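Side-chain contacts in putative polyketide synthase (Brevibacillus brevis, PDB 6HP2), which probably takes part in bacillaene biosynthesis as a multienzyme, of which this chain is the S-adenosylmethionine-dependent O-methyltransferase domain: residues F151-S155 with S156-F160; G169-V172 with S173-I176; H106-D109 with V110-A114; A132-G135 with N136-A140. All blocks are in the same frame, centred on the assembly; numbering follows the deposited sequence.

Overall arrangement
All four contacts are local and lie in the Rossmann-like methyltransferase part of the chain. Contacts 1 and 2 are loops that follow strands 148-152 and 164-170 of one sheet. Both touch S-adenosyl-L-homocysteine, and they meet where Ser156 packs on Ile176. Contact 2 is buried and works through backbone carbonyls, water and apolar side chains. Contact 1 is nearer the surface and relies on carboxylates. Contacts 3 and 4 are turns of helices 108-116 and 129-141, which pack together through Ile111 and Ile139. Contact 3 is largely buried; contact 4 has a solvent-facing flank with a side-chain amide-carboxylate bond. Contact 4 also reaches contact 1 through Ala132 and Asn152.

Contact 1: F151-S155 with S156-F160; sequences FNKDS and SKDAF. With SAH (S-adenosyl-L-homocysteine), chain B.
Asp154 and Ser156 meet through one carboxylate oxygen. Asp154 OD1 accepts from Ser156 OG at 2.7 Å and from Ser156 N at 2.9 Å. Both donors come from the same face of the carboxylate plane. The hydroxyl lies on the syn side; the amide is further out of plane. A second carboxylate works in the reverse direction along the chain. Asp158 OD2 uses its anti lone pair to accept from Asp154 N at 2.9 Å, in a nearly straight bond of 171°. The backbone closes the turn. Asp154 O takes Asp158 N at 2.8 Å and Lys157 N at 3.0 Å, the latter from above the carbonyl plane.

This turn follows strand 148-152 of the Rossmann-like sheet and forms the adenine end of the cofactor pocket. S-adenosyl-L-homocysteine N6 donates to Asp154 OD1 at 3.0 Å, and Ser155 N donates to adenine N1 at 2.9 Å. OD1 thus has three donors, which should limit rotation of the carboxylate. CG of Asp154 stands anti to the backbone N (chi1 175°), which brings OD1 to both Ser156 and the adenine.

The other contacts are mostly packing. The aliphatic chain of Lys157 runs past Asp154 OD2, while Lys153 crosses Asp158 at about a right angle. Ser155 OG sits at the edge of the Phe160 ring. That ring also meets Phe125 edge-to-face. The hydroxyl of Ser155 has its hydrogen bond with Phe102 O.

Contact 2: G169-V172 with S173-I176; sequences GIEV and SFHI. With SAH (S-adenosyl-L-homocysteine), chain B.
The loop after strand 164-170 forms one wall of the cofactor pocket, and in it Glu171 and Val172 turn back on His175 and Ile176. Residues 173-175 make a short 3-10 segment. Its first turn is closed by His175 N, which donates to Val172 O at 3.3 Å from well above the carbonyl plane. The imidazole of His175 presents its edge to Glu171 O, with CD2 3.2 Å from that oxygen. One face of the imidazole takes CE1 of the neighbouring Phe174. The Phe174 ring also comes obliquely against Glu171, where CE2 lies 3.9 Å from Glu171 CB. CG of Phe174 stands between its backbone N and carbonyl carbon (chi1 65°), and this turns the ring back toward Glu171.

In this Rossmann-like methyltransferase fold, the end of the strand and the loop touch S-adenosyl-L-homocysteine at its amino group, ribose and adenine. The amino N of the cofactor donates to Ile170 O at 3.1 Å. Val172 CG2 touches the ribose O4' at 3.4 Å. Ile176 lays CG1 and CD1 on the adenine, and Val172 CG1 packs on Ile176 CD1 at 4.0 Å.

Water fixes two further points. One water bridges Gly169 O and Ser173 N. A second joins His175 NE2, at 2.9 Å, to both Glu171 O and Glu171 OE1. The other carboxylate oxygen, OE2, bonds to Tyr286 OH and Val47 N. Lys179 NZ donates to the carbonyl oxygens of Ser173 and Ile176.

Contact 3: H106-D109 with V110-A114; sequences HGTD and VIQIA
The carbonyl of Gly107 accepts Ile111 N in the first turn of helix 108-116, at 2.8 Å from Ile111 N to Gly107 O, with the donor nearly in line with the carbonyl bond. Gly107 is the N-cap, and its positive phi of 83° turns the chain into the helix. The helix connects strands 98-101 and 121-126 in a beta-alpha-beta unit of the Rossmann-like fold. It begins just after Gly105, which binds S-adenosyl-L-homocysteine. The next turns are closed by Gln112 N to Thr108 O at 2.7 Å and Ile113 N to Asp109 O at 3.0 Å.

Thr108 and Gln112 lie side by side and point the same way. The Thr108 methyl meets the Gln112 amide, CG2 to NE2 at 3.6 Å. Their polar ends bond outside the pair: Gln112 OE1 to Tyr44 OH and Thr108 OG1 to Asp43 O. Asp109 is buried, and its charge is met by a salt bridge to Arg84, a cofactor-binding residue; Tyr331 OH bonds to its OD1. Ile111 and Ile113 fold back along the turn over the carbonyls of Gly107 and Asp109. Ile113 CG1 lies 3.2 Å from Asp109 O.

Contact 4: A132-G135 with N136-A140; sequences AELG and NQRIA
The side-chain amide of Gln137 reaches back one helical turn to the carboxylate of Glu133. Gln137 NE2 donates to Glu133 OE1 at 3.0 Å and 168°. The oxygen lies in the amide plane of Gln137 and is met on its anti side, with carboxylate and amide planes 74° apart. Glu133 reaches this position by bending at chi2 (60°). Its side chain is poorly ordered, so this bond is less certain than the backbone ones. Gln137 N to Glu133 O, at 3.0 Å, spans the same pair. Similar backbone bonds join Asn136 N to Ala132 O, Arg138 N to Leu134 O, and Ile139 N to Gly135 O. Asn136 ND2 bonds to Ile150 O.

On another flank, Leu134 CD2 lies over one face of the Arg138 guanidinium, toward its rim. It comes 3.5 Å from Arg138 NH2, and Leu134 CD1 reaches Arg138 NE at the same distance. The Arg138 chain is extended from CG to NE, which carries the flat group back past the leucine.

Helix 129-141 links strands 121-126 and 148-152 in a beta-alpha-beta unit of the Rossmann-like fold. Ala132 and Ile139 face strand 148-152, while Arg138 and Ile139 also pack on Ile111 of helix 108-116.

Contact 1: F151-S155 with S156-F160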
loop_
_atom_site.group_PDB
_atom_site.type_symbol
_atom_site.label_atom_id
_atom_site.label_comp_id
_atom_site.label_asym_id
_atom_site.label_seq_id
_atom_site.Cartn_x
_atom_site.Cartn_y
_atom_site.Cartn_z
ATOM N N PHE A 151 17.197 0.093 2.954
ATOM C CA PHE A 151 17.923 1.288 3.400
ATOM C C PHE A 151 17.052 2.070 4.398
ATOM O O PHE A 151 15.860 2.199 4.202
ATOM C CB PHE A 151 18.266 2.235 2.229
ATOM C CG PHE A 151 18.986 1.578 1.098
ATOM C CD1 PHE A 151 18.276 1.009 0.066
ATOM C CD2 PHE A 151 20.355 1.588 1.041
ATOM C CE1 PHE A 151 18.926 0.398 -0.999
ATOM C CE2 PHE A 151 21.036 0.980 -0.027
ATOM C CZ PHE A 151 20.303 0.400 -1.065
ATOM N N ASN A 152 17.649 2.564 5.481
ATOM C CA ASN A 152 16.974 3.413 6.471
ATOM C C ASN A 152 17.054 4.841 5.935
ATOM O O ASN A 152 17.998 5.568 6.214
ATOM C CB ASN A 152 17.657 3.298 7.836
ATOM C CG ASN A 152 16.937 4.144 8.877
ATOM O OD1 ASN A 152 15.714 4.487 8.732
ATOM N ND2 ASN A 152 17.627 4.543 9.827
ATOM N N LYS A 153 16.119 5.225 5.067
ATOM C CA LYS A 153 16.197 6.495 4.367
ATOM C C LYS A 153 14.790 7.061 4.204
ATOM O O LYS A 153 13.792 6.339 4.300
ATOM C CB LYS A 153 16.810 6.347 2.957
ATOM C CG LYS A 153 18.316 5.998 2.933
ATOM C CD LYS A 153 19.172 7.000 3.628
ATOM C CE LYS A 153 20.641 6.562 3.637
ATOM N NZ LYS A 153 21.484 7.462 4.473
ATOM N N ASP A 154 14.737 8.348 3.898
ATOM C CA ASP A 154 13.497 9.128 3.782
ATOM C C ASP A 154 13.202 9.315 2.275
ATOM O O ASP A 154 13.946 9.974 1.555
ATOM C CB ASP A 154 13.678 10.454 4.510
ATOM C CG ASP A 154 12.477 11.396 4.356
ATOM O OD1 ASP A 154 11.562 11.188 3.524
ATOM O OD2 ASP A 154 12.448 12.384 5.102
ATOM N N SER A 155 12.138 8.672 1.800
ATOM C CA SER A 155 11.833 8.641 0.385
ATOM C C SER A 155 11.417 10.011 -0.164
ATOM O O SER A 155 11.307 10.159 -1.391
ATOM C CB SER A 155 10.716 7.654 0.134
ATOM O OG SER A 155 11.041 6.371 0.509
ATOM N N SER A 156 11.195 11.010 0.694
ATOM C CA SER A 156 10.877 12.369 0.267
ATOM C C SER A 156 12.098 13.254 0.208
ATOM O O SER A 156 11.979 14.428 -0.157
ATOM C CB SER A 156 9.814 13.007 1.201
ATOM O OG SER A 156 10.321 13.318 2.478
ATOM N N LYS A 157 13.270 12.735 0.555
ATOM C CA LYS A 157 14.467 13.568 0.629
ATOM C C LYS A 157 15.709 12.871 0.068
ATOM O O LYS A 157 16.530 13.506 -0.598
ATOM C CB LYS A 157 14.776 13.975 2.062
ATOM C CG LYS A 157 13.683 14.807 2.719
ATOM C CD LYS A 157 14.120 15.376 4.046
ATOM C CE LYS A 157 12.970 16.117 4.731
ATOM N NZ LYS A 157 12.288 17.121 3.854
ATOM N N ASP A 158 15.874 11.580 0.367
ATOM C CA ASP A 158 17.019 10.805 -0.123
ATOM C C ASP A 158 16.710 10.203 -1.492
ATOM O O ASP A 158 15.755 9.435 -1.625
ATOM C CB ASP A 158 17.355 9.704 0.867
ATOM C CG ASP A 158 17.736 10.252 2.257
ATOM O OD1 ASP A 158 18.660 11.069 2.328
ATOM O OD2 ASP A 158 17.080 9.898 3.242
ATOM N N ALA A 159 17.541 10.510 -2.486
ATOM C CA ALA A 159 17.290 10.041 -3.844
ATOM C C ALA A 159 17.353 8.523 -3.877
ATOM O O ALA A 159 18.210 7.921 -3.243
ATOM C CB ALA A 159 18.324 10.630 -4.818
ATOM N N PHE A 160 16.390 7.898 -4.532
ATOM C CA PHE A 160 16.430 6.447 -4.705
ATOM C C PHE A 160 17.675 6.095 -5.533
ATOM O O PHE A 160 18.094 6.882 -6.390
ATOM C CB PHE A 160 15.171 5.915 -5.411
ATOM C CG PHE A 160 13.888 6.230 -4.753
ATOM C CD1 PHE A 160 13.703 6.023 -3.415
ATOM C CD2 PHE A 160 12.812 6.717 -5.491
ATOM C CE1 PHE A 160 12.515 6.290 -2.858
ATOM C CE2 PHE A 160 11.641 7.000 -4.901
ATOM C CZ PHE A 160 11.469 6.768 -3.589
HETATM N N SAH B . 4.400 -1.213 2.850
HETATM C CA SAH B . 4.565 -1.933 4.108
HETATM C CB SAH B . 4.566 -0.997 5.310
HETATM C CG SAH B . 3.448 0.031 5.348
HETATM S SD SAH B . 3.449 0.934 6.925
HETATM C C SAH B . 3.458 -2.954 4.203
HETATM O O SAH B . 3.393 -3.715 5.169
HETATM O OXT SAH B . 2.632 -3.028 3.300
HETATM C "C5'" SAH B . 4.166 2.478 6.317
HETATM C "C4'" SAH B . 5.639 2.327 5.944
HETATM O "O4'" SAH B . 6.082 3.559 5.332
HETATM C "C3'" SAH B . 6.545 2.185 7.212
HETATM O "O3'" SAH B . 7.502 1.172 6.865
HETATM C "C2'" SAH B . 7.227 3.539 7.401
HETATM O "O2'" SAH B . 8.494 3.491 7.987
HETATM C "C1'" SAH B . 7.288 4.012 5.931
HETATM N N9 SAH B . 7.452 5.449 5.725
HETATM C C8 SAH B . 6.656 6.467 6.169
HETATM N N7 SAH B . 7.234 7.607 5.778
HETATM C C5 SAH B . 8.339 7.321 5.049
HETATM C C6 SAH B . 9.304 8.093 4.413
HETATM N N6 SAH B . 9.273 9.423 4.348
HETATM N N1 SAH B . 10.310 7.468 3.737
HETATM C C2 SAH B . 10.440 6.091 3.764
HETATM N N3 SAH B . 9.500 5.342 4.423
HETATM C C4 SAH B . 8.506 5.949 5.084
#

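Contact 2: G169-V172 with S173-I176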
loop_
_atom_site.group_PDB
_atom_site.type_symbol
_atom_site.label_atom_id
_atom_site.label_comp_id
_atom_site.label_asym_id
_atom_site.label_seq_id
_atom_site.Cartn_x
_atom_site.Cartn_y
_atom_site.Cartn_z
ATOM N N GLY A 169 4.347 1.498 -3.414
ATOM C CA GLY A 169 4.101 2.172 -2.133
ATOM C C GLY A 169 2.787 1.757 -1.518
ATOM O O GLY A 169 1.722 2.312 -1.862
ATOM N N ILE A 170 2.813 0.771 -0.629
ATOM C CA ILE A 170 1.576 0.296 -0.021
ATOM C C ILE A 170 1.340 1.018 1.311
ATOM O O ILE A 170 2.121 0.835 2.246
ATOM C CB ILE A 170 1.641 -1.221 0.221
ATOM C CG1 ILE A 170 1.759 -1.956 -1.117
ATOM C CG2 ILE A 170 0.413 -1.694 0.980
ATOM C CD1 ILE A 170 2.068 -3.431 -0.984
ATOM N N GLU A 171 0.285 1.844 1.393
ATOM C CA GLU A 171 -0.058 2.618 2.596
ATOM C C GLU A 171 1.117 3.460 3.085
ATOM O O GLU A 171 1.384 3.514 4.284
ATOM C CB GLU A 171 -0.581 1.728 3.735
ATOM C CG GLU A 171 -1.925 1.076 3.466
ATOM C CD GLU A 171 -2.557 0.528 4.730
ATOM O OE1 GLU A 171 -2.103 0.903 5.830
ATOM O OE2 GLU A 171 -3.508 -0.273 4.627
ATOM N N VAL A 172 1.829 4.104 2.166
ATOM C CA VAL A 172 2.989 4.887 2.559
ATOM C C VAL A 172 2.998 6.392 2.304
ATOM O O VAL A 172 3.571 7.130 3.103
ATOM C CB VAL A 172 4.249 4.338 1.856
ATOM C CG1 VAL A 172 5.432 5.267 2.077
ATOM C CG2 VAL A 172 4.564 2.931 2.337
ATOM N N SER A 173 2.365 6.879 1.240
ATOM C CA SER A 173 2.520 8.305 0.964
ATOM C C SER A 173 1.703 9.198 1.890
ATOM O O SER A 173 2.090 10.372 2.064
ATOM C CB SER A 173 2.196 8.649 -0.507
ATOM O OG SER A 173 0.870 8.848 -0.656
ATOM N N PHE A 174 0.624 8.691 2.501
ATOM C CA PHE A 174 -0.132 9.535 3.419
ATOM C C PHE A 174 0.628 9.797 4.708
ATOM O O PHE A 174 0.231 10.690 5.469
ATOM C CB PHE A 174 -1.543 8.979 3.731
ATOM C CG PHE A 174 -1.587 7.687 4.454
ATOM C CD1 PHE A 174 -1.524 7.655 5.816
ATOM C CD2 PHE A 174 -1.742 6.497 3.777
ATOM C CE1 PHE A 174 -1.593 6.455 6.520
ATOM C CE2 PHE A 174 -1.832 5.296 4.491
ATOM C CZ PHE A 174 -1.733 5.291 5.852
ATOM N N HIS A 175 1.722 9.069 4.955
ATOM C CA HIS A 175 2.607 9.381 6.092
ATOM C C HIS A 175 3.629 10.478 5.733
ATOM O O HIS A 175 4.448 10.870 6.565
ATOM C CB HIS A 175 3.404 8.140 6.553
ATOM C CG HIS A 175 2.563 6.995 6.997
ATOM N ND1 HIS A 175 1.940 6.960 8.220
ATOM C CD2 HIS A 175 2.238 5.837 6.378
ATOM C CE1 HIS A 175 1.245 5.839 8.329
ATOM N NE2 HIS A 175 1.429 5.128 7.229
ATOM N N ILE A 176 3.644 10.930 4.496
ATOM C CA ILE A 176 4.715 11.762 3.969
ATOM C C ILE A 176 4.159 13.139 3.656
ATOM O O ILE A 176 3.318 13.307 2.752
ATOM C CB ILE A 176 5.364 11.118 2.726
ATOM C CG1 ILE A 176 6.043 9.804 3.148
ATOM C CG2 ILE A 176 6.341 12.077 2.079
ATOM C CD1 ILE A 176 6.701 9.040 1.951
HETATM N N SAH B . 4.400 -1.213 2.850
HETATM C CA SAH B . 4.565 -1.933 4.108
HETATM C CB SAH B . 4.566 -0.997 5.310
HETATM C CG SAH B . 3.448 0.031 5.348
HETATM S SD SAH B . 3.449 0.934 6.925
HETATM C C SAH B . 3.458 -2.954 4.203
HETATM O O SAH B . 3.393 -3.715 5.169
HETATM O OXT SAH B . 2.632 -3.028 3.300
HETATM C "C5'" SAH B . 4.166 2.478 6.317
HETATM C "C4'" SAH B . 5.639 2.327 5.944
HETATM O "O4'" SAH B . 6.082 3.559 5.332
HETATM C "C3'" SAH B . 6.545 2.185 7.212
HETATM O "O3'" SAH B . 7.502 1.172 6.865
HETATM C "C2'" SAH B . 7.227 3.539 7.401
HETATM O "O2'" SAH B . 8.494 3.491 7.987
HETATM C "C1'" SAH B . 7.288 4.012 5.931
HETATM N N9 SAH B . 7.452 5.449 5.725
HETATM C C8 SAH B . 6.656 6.467 6.169
HETATM N N7 SAH B . 7.234 7.607 5.778
HETATM C C5 SAH B . 8.339 7.321 5.049
HETATM C C6 SAH B . 9.304 8.093 4.413
HETATM N N6 SAH B . 9.273 9.423 4.348
HETATM N N1 SAH B . 10.310 7.468 3.737
HETATM C C2 SAH B . 10.440 6.091 3.764
HETATM N N3 SAH B . 9.500 5.342 4.423
HETATM C C4 SAH B . 8.506 5.949 5.084
HETATM O O HOH W 1 1.633 4.937 -0.822
HETATM O O HOH W 2 0.291 2.502 7.205
#

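Contact 3: H106-D109 with V110-A114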
loop_
_atom_site.group_PDB
_atom_site.type_symbol
_atom_site.label_atom_id
_atom_site.label_comp_id
_atom_site.label_asym_id
_atom_site.label_seq_id
_atom_site.Cartn_x
_atom_site.Cartn_y
_atom_site.Cartn_z
ATOM N N HIS A 106 8.343 -4.154 7.271
ATOM C CA HIS A 106 9.299 -5.173 7.679
ATOM C C HIS A 106 9.988 -5.856 6.519
ATOM O O HIS A 106 10.583 -6.921 6.731
ATOM C CB HIS A 106 8.602 -6.230 8.508
ATOM C CG HIS A 106 8.088 -5.721 9.833
ATOM N ND1 HIS A 106 7.073 -6.348 10.531
ATOM C CD2 HIS A 106 8.422 -4.632 10.564
ATOM C CE1 HIS A 106 6.805 -5.667 11.632
ATOM N NE2 HIS A 106 7.617 -4.624 11.684
ATOM N N GLY A 107 9.854 -5.319 5.297
ATOM C CA GLY A 107 10.574 -5.860 4.134
ATOM C C GLY A 107 9.950 -7.045 3.457
ATOM O O GLY A 107 10.565 -7.640 2.534
ATOM N N THR A 108 8.710 -7.357 3.810
ATOM C CA THR A 108 8.092 -8.601 3.370
ATOM C C THR A 108 8.004 -8.693 1.848
ATOM O O THR A 108 8.349 -9.731 1.274
ATOM C CB THR A 108 6.709 -8.733 4.018
ATOM O OG1 THR A 108 6.878 -8.796 5.460
ATOM C CG2 THR A 108 6.009 -10.019 3.586
ATOM N N ASP A 109 7.529 -7.630 1.179
ATOM C CA ASP A 109 7.445 -7.656 -0.289
ATOM C C ASP A 109 8.825 -7.586 -0.940
ATOM O O ASP A 109 9.090 -8.251 -1.952
ATOM C CB ASP A 109 6.573 -6.510 -0.840
ATOM C CG ASP A 109 5.104 -6.685 -0.498
ATOM O OD1 ASP A 109 4.549 -7.791 -0.693
ATOM O OD2 ASP A 109 4.502 -5.745 0.052
ATOM N N VAL A 110 9.714 -6.772 -0.393
ATOM C CA VAL A 110 11.096 -6.779 -0.868
ATOM C C VAL A 110 11.668 -8.190 -0.892
ATOM O O VAL A 110 12.313 -8.615 -1.875
ATOM C CB VAL A 110 11.960 -5.841 -0.014
ATOM C CG1 VAL A 110 13.445 -6.115 -0.216
ATOM C CG2 VAL A 110 11.661 -4.415 -0.350
ATOM N N ILE A 111 11.402 -8.942 0.161
ATOM C CA ILE A 111 11.929 -10.276 0.340
ATOM C C ILE A 111 11.183 -11.271 -0.516
ATOM O O ILE A 111 11.811 -12.115 -1.169
ATOM C CB ILE A 111 11.856 -10.683 1.834
ATOM C CG1 ILE A 111 12.964 -9.995 2.601
ATOM C CG2 ILE A 111 11.903 -12.208 1.981
ATOM C CD1 ILE A 111 12.668 -9.945 4.098
ATOM N N GLN A 112 9.848 -11.269 -0.435
ATOM C CA GLN A 112 9.078 -12.296 -1.141
ATOM C C GLN A 112 9.200 -12.165 -2.666
ATOM O O GLN A 112 9.188 -13.190 -3.378
ATOM C CB GLN A 112 7.611 -12.261 -0.737
ATOM C CG GLN A 112 7.331 -12.805 0.699
ATOM C CD GLN A 112 5.844 -12.685 1.080
ATOM O OE1 GLN A 112 5.025 -12.055 0.367
ATOM N NE2 GLN A 112 5.497 -13.252 2.193
ATOM N N ILE A 113 9.274 -10.925 -3.197
ATOM C CA ILE A 113 9.442 -10.770 -4.655
ATOM C C ILE A 113 10.786 -11.364 -5.083
ATOM O O ILE A 113 10.900 -12.050 -6.113
ATOM C CB ILE A 113 9.318 -9.302 -5.095
ATOM C CG1 ILE A 113 7.903 -8.808 -4.922
ATOM C CG2 ILE A 113 9.793 -9.141 -6.553
ATOM C CD1 ILE A 113 7.777 -7.327 -5.059
ATOM N N ALA A 114 11.837 -11.057 -4.326
ATOM C CA ALA A 114 13.162 -11.573 -4.650
ATOM C C ALA A 114 13.213 -13.090 -4.538
ATOM O O ALA A 114 13.888 -13.767 -5.335
ATOM C CB ALA A 114 14.207 -10.946 -3.731
#

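Contact 4: A132-G135 with N136-A140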
loop_
_atom_site.group_PDB
_atom_site.type_symbol
_atom_site.label_atom_id
_atom_site.label_comp_id
_atom_site.label_asym_id
_atom_site.label_seq_id
_atom_site.Cartn_x
_atom_site.Cartn_y
_atom_site.Cartn_z
ATOM N N ALA A 132 14.255 -1.253 9.265
ATOM C CA ALA A 132 15.314 -1.532 8.304
ATOM C C ALA A 132 16.222 -2.621 8.834
ATOM O O ALA A 132 16.586 -3.564 8.116
ATOM C CB ALA A 132 16.102 -0.243 8.014
ATOM N N GLU A 133 16.557 -2.522 10.115
ATOM C CA GLU A 133 17.418 -3.527 10.747
ATOM C C GLU A 133 16.778 -4.911 10.652
ATOM O O GLU A 133 17.424 -5.884 10.263
ATOM C CB GLU A 133 17.662 -3.102 12.187
ATOM C CG GLU A 133 18.556 -4.075 12.971
ATOM C CD GLU A 133 19.934 -4.232 12.350
ATOM O OE1 GLU A 133 20.589 -5.264 12.604
ATOM O OE2 GLU A 133 20.357 -3.321 11.605
ATOM N N LEU A 134 15.480 -5.000 10.927
ATOM C CA LEU A 134 14.804 -6.284 10.917
ATOM C C LEU A 134 14.725 -6.842 9.501
ATOM O O LEU A 134 14.940 -8.041 9.298
ATOM C CB LEU A 134 13.393 -6.126 11.511
ATOM C CG LEU A 134 12.534 -7.400 11.457
ATOM C CD1 LEU A 134 13.190 -8.561 12.225
ATOM C CD2 LEU A 134 11.163 -7.129 11.981
ATOM N N GLY A 135 14.368 -5.994 8.526
ATOM C CA GLY A 135 14.280 -6.455 7.142
ATOM C C GLY A 135 15.609 -6.962 6.593
ATOM O O GLY A 135 15.662 -8.001 5.935
ATOM N N ASN A 136 16.709 -6.278 6.912
ATOM C CA ASN A 136 18.011 -6.757 6.481
ATOM C C ASN A 136 18.417 -8.028 7.215
ATOM O O ASN A 136 19.075 -8.889 6.623
ATOM C CB ASN A 136 19.063 -5.665 6.667
ATOM C CG ASN A 136 18.931 -4.590 5.637
ATOM O OD1 ASN A 136 18.842 -4.888 4.435
ATOM N ND2 ASN A 136 18.871 -3.336 6.077
ATOM N N GLN A 137 18.050 -8.179 8.498
ATOM C CA GLN A 137 18.323 -9.444 9.181
ATOM C C GLN A 137 17.579 -10.592 8.508
ATOM O O GLN A 137 18.140 -11.666 8.305
ATOM C CB GLN A 137 17.933 -9.372 10.666
ATOM C CG GLN A 137 18.792 -8.481 11.499
ATOM C CD GLN A 137 18.273 -8.345 12.925
ATOM O OE1 GLN A 137 17.416 -9.114 13.358
ATOM N NE2 GLN A 137 18.776 -7.346 13.651
ATOM N N ARG A 138 16.323 -10.370 8.112
ATOM C CA ARG A 138 15.579 -11.423 7.442
ATOM C C ARG A 138 16.112 -11.653 6.038
ATOM O O ARG A 138 16.107 -12.778 5.559
ATOM C CB ARG A 138 14.076 -11.067 7.386
ATOM C CG ARG A 138 13.427 -11.044 8.771
ATOM C CD ARG A 138 11.957 -10.696 8.707
ATOM N NE ARG A 138 11.341 -10.636 10.032
ATOM C CZ ARG A 138 10.087 -10.266 10.252
ATOM N NH1 ARG A 138 9.316 -9.924 9.236
ATOM N NH2 ARG A 138 9.608 -10.234 11.487
ATOM N N ILE A 139 16.555 -10.610 5.362
ATOM C CA ILE A 139 17.223 -10.811 4.086
ATOM C C ILE A 139 18.428 -11.716 4.278
ATOM O O ILE A 139 18.687 -12.629 3.480
ATOM C CB ILE A 139 17.626 -9.464 3.472
ATOM C CG1 ILE A 139 16.370 -8.743 2.920
ATOM C CG2 ILE A 139 18.672 -9.673 2.394
ATOM C CD1 ILE A 139 16.634 -7.355 2.440
ATOM N N ALA A 140 19.215 -11.452 5.308
ATOM C CA ALA A 140 20.407 -12.257 5.557
ATOM C C ALA A 140 20.054 -13.699 5.873
ATOM O O ALA A 140 20.668 -14.635 5.345
ATOM C CB ALA A 140 21.196 -11.608 6.697
#